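Local coordinates for lipoprotein (Thermotoga maritima, PDB 2F4I), which is of unknown function but, as a predicted periplasmic lipoprotein with an OB-fold, may act at the cell envelope, at residues F110-V115 with L134-L139. Numbering follows the deposited sequence.
Sequences FGNGIV and LTATEL
Asn112 and Ala136 have the nearest CA atoms across the contact, 6.2 Å apart, where the loop leading into helix 113-118 passes the last turns of helix 129-139. Asn112 occupies the N-cap position of the shorter helix, yet its side chain makes no capping bond. Instead, CG lies beside the backbone N (chi1 -77°), and the amide is carried across to the neighbouring helix, where OD1 stands 3.2 Å from Ala136 CB. The methyl of Ala136 faces two oxygens, Asn112 OD1 closely and the carbonyl O of Gly111 more loosely. That carbonyl accepts a hydrogen bond from Asn140, just past the end of helix 129-139.

One turn further along, the contact becomes purely apolar. Leu139 holds CG anti to its backbone N (chi1 180°), which brings CD2 against two methyls of the facing helix, met roughly at right angles: 3.9 Å from Ile114 CG2 and 4.1 Å from Val115 CG1. Ile114 also reaches Ile187 and Leu189 of strand 184-193, Val115 touches Phe132, and Leu139 rests on Trp29 of helix 24-29, so this cluster joins the helices to the sheet. Near the exposed edge, a water 3.2 Å from Thr137 OG1 also takes a weak bond from Gly111 N.

The contact illustrates a loop and helix start meeting a helix where the facing side chain is a single methyl, beside a buried apolar cluster of Ile114, Val115 and Leu139. No direct hydrogen bond crosses between the segments, so their association rests on van der Waals contact, with the water bridge a minor addition beside exposed Gly111 and Thr137.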
loop_
_atom_site.group_PDB
_atom_site.type_symbol
_atom_site.label_atom_id
_atom_site.label_comp_id
_atom_site.label_asym_id
_atom_site.label_seq_id
_atom_site.Cartn_x
_atom_site.Cartn_y
_atom_site.Cartn_z
ATOM N N PHE A 110 -6.526 4.239 6.834
ATOM C CA PHE A 110 -7.505 3.906 7.853
ATOM C C PHE A 110 -7.481 2.388 8.016
ATOM O O PHE A 110 -7.269 1.694 7.067
ATOM C CB PHE A 110 -8.963 4.250 7.429
ATOM C CG PHE A 110 -9.184 5.647 6.851
ATOM C CD1 PHE A 110 -9.454 6.727 7.684
ATOM C CD2 PHE A 110 -9.253 5.844 5.471
ATOM C CE1 PHE A 110 -9.717 8.004 7.172
ATOM C CE2 PHE A 110 -9.494 7.131 4.936
ATOM C CZ PHE A 110 -9.732 8.209 5.797
ATOM N N GLY A 111 -7.753 1.870 9.206
ATOM C CA GLY A 111 -8.023 0.446 9.352
ATOM C C GLY A 111 -6.852 -0.520 9.146
ATOM O O GLY A 111 -5.665 -0.199 9.366
ATOM N N ASN A 112 -7.212 -1.724 8.728
ATOM C CA ASN A 112 -6.350 -2.889 8.872
ATOM C C ASN A 112 -5.694 -3.324 7.588
ATOM O O ASN A 112 -5.076 -4.380 7.577
ATOM C CB ASN A 112 -7.140 -4.061 9.483
ATOM C CG ASN A 112 -7.343 -3.915 10.980
ATOM O OD1 ASN A 112 -6.777 -3.022 11.625
ATOM N ND2 ASN A 112 -8.134 -4.812 11.553
ATOM N N GLY A 113 -5.820 -2.526 6.529
ATOM C CA GLY A 113 -5.191 -2.786 5.244
ATOM C C GLY A 113 -3.714 -3.045 5.265
ATOM O O GLY A 113 -3.264 -3.909 4.553
ATOM N N ILE A 114 -2.949 -2.295 6.071
ATOM C CA ILE A 114 -1.467 -2.494 6.093
ATOM C C ILE A 114 -1.142 -3.820 6.765
ATOM O O ILE A 114 -0.416 -4.608 6.208
ATOM C CB ILE A 114 -0.640 -1.293 6.722
ATOM C CG1 ILE A 114 -0.731 -0.038 5.815
ATOM C CG2 ILE A 114 0.846 -1.676 6.884
ATOM C CD1 ILE A 114 -0.671 1.333 6.506
ATOM N N VAL A 115 -1.711 -4.075 7.941
ATOM C CA VAL A 115 -1.390 -5.303 8.683
ATOM C C VAL A 115 -1.930 -6.547 7.984
ATOM O O VAL A 115 -1.299 -7.566 8.020
ATOM C CB VAL A 115 -1.864 -5.243 10.206
ATOM C CG1 VAL A 115 -1.139 -4.145 10.934
ATOM C CG2 VAL A 115 -3.417 -5.132 10.339
ATOM N N LEU A 134 -5.759 -0.350 18.323
ATOM C CA LEU A 134 -4.878 0.800 18.618
ATOM C C LEU A 134 -3.487 0.670 17.924
ATOM O O LEU A 134 -2.921 1.659 17.458
ATOM C CB LEU A 134 -4.732 0.974 20.110
ATOM C CG LEU A 134 -6.052 1.271 20.830
ATOM C CD1 LEU A 134 -5.909 1.190 22.370
ATOM C CD2 LEU A 134 -6.580 2.634 20.355
ATOM N N THR A 135 -2.948 -0.551 17.855
ATOM C CA THR A 135 -1.674 -0.809 17.188
ATOM C C THR A 135 -1.740 -0.523 15.684
ATOM O O THR A 135 -0.851 0.171 15.146
ATOM C CB THR A 135 -1.173 -2.275 17.432
ATOM O OG1 THR A 135 -1.059 -2.509 18.821
ATOM C CG2 THR A 135 0.209 -2.534 16.793
ATOM N N ALA A 136 -2.816 -0.985 15.039
ATOM C CA ALA A 136 -3.099 -0.658 13.632
ATOM C C ALA A 136 -3.193 0.862 13.378
ATOM O O ALA A 136 -2.627 1.352 12.433
ATOM C CB ALA A 136 -4.361 -1.455 13.105
ATOM N N THR A 137 -3.847 1.608 14.254
ATOM C CA THR A 137 -3.885 3.058 14.203
ATOM C C THR A 137 -2.497 3.702 14.295
ATOM O O THR A 137 -2.206 4.590 13.527
ATOM C CB THR A 137 -4.850 3.510 15.267
ATOM O OG1 THR A 137 -6.097 2.961 14.891
ATOM C CG2 THR A 137 -4.989 5.069 15.366
ATOM N N GLU A 138 -1.680 3.258 15.241
ATOM C CA GLU A 138 -0.330 3.788 15.419
ATOM C C GLU A 138 0.575 3.514 14.236
ATOM O O GLU A 138 1.388 4.356 13.899
ATOM C CB GLU A 138 0.339 3.226 16.705
ATOM C CG GLU A 138 -0.190 3.804 18.021
ATOM C CD GLU A 138 -0.217 5.336 18.027
ATOM O OE1 GLU A 138 0.745 5.966 17.525
ATOM O OE2 GLU A 138 -1.207 5.910 18.512
ATOM N N LEU A 139 0.473 2.312 13.664
ATOM C CA LEU A 139 1.243 1.989 12.509
ATOM C C LEU A 139 0.799 2.833 11.269
ATOM O O LEU A 139 1.614 3.207 10.473
ATOM C CB LEU A 139 1.262 0.462 12.246
ATOM C CG LEU A 139 2.072 0.053 11.015
ATOM C CD1 LEU A 139 3.637 0.325 11.142
ATOM C CD2 LEU A 139 1.813 -1.374 10.688
HETATM O O HOH W 1 -6.651 3.636 11.856
#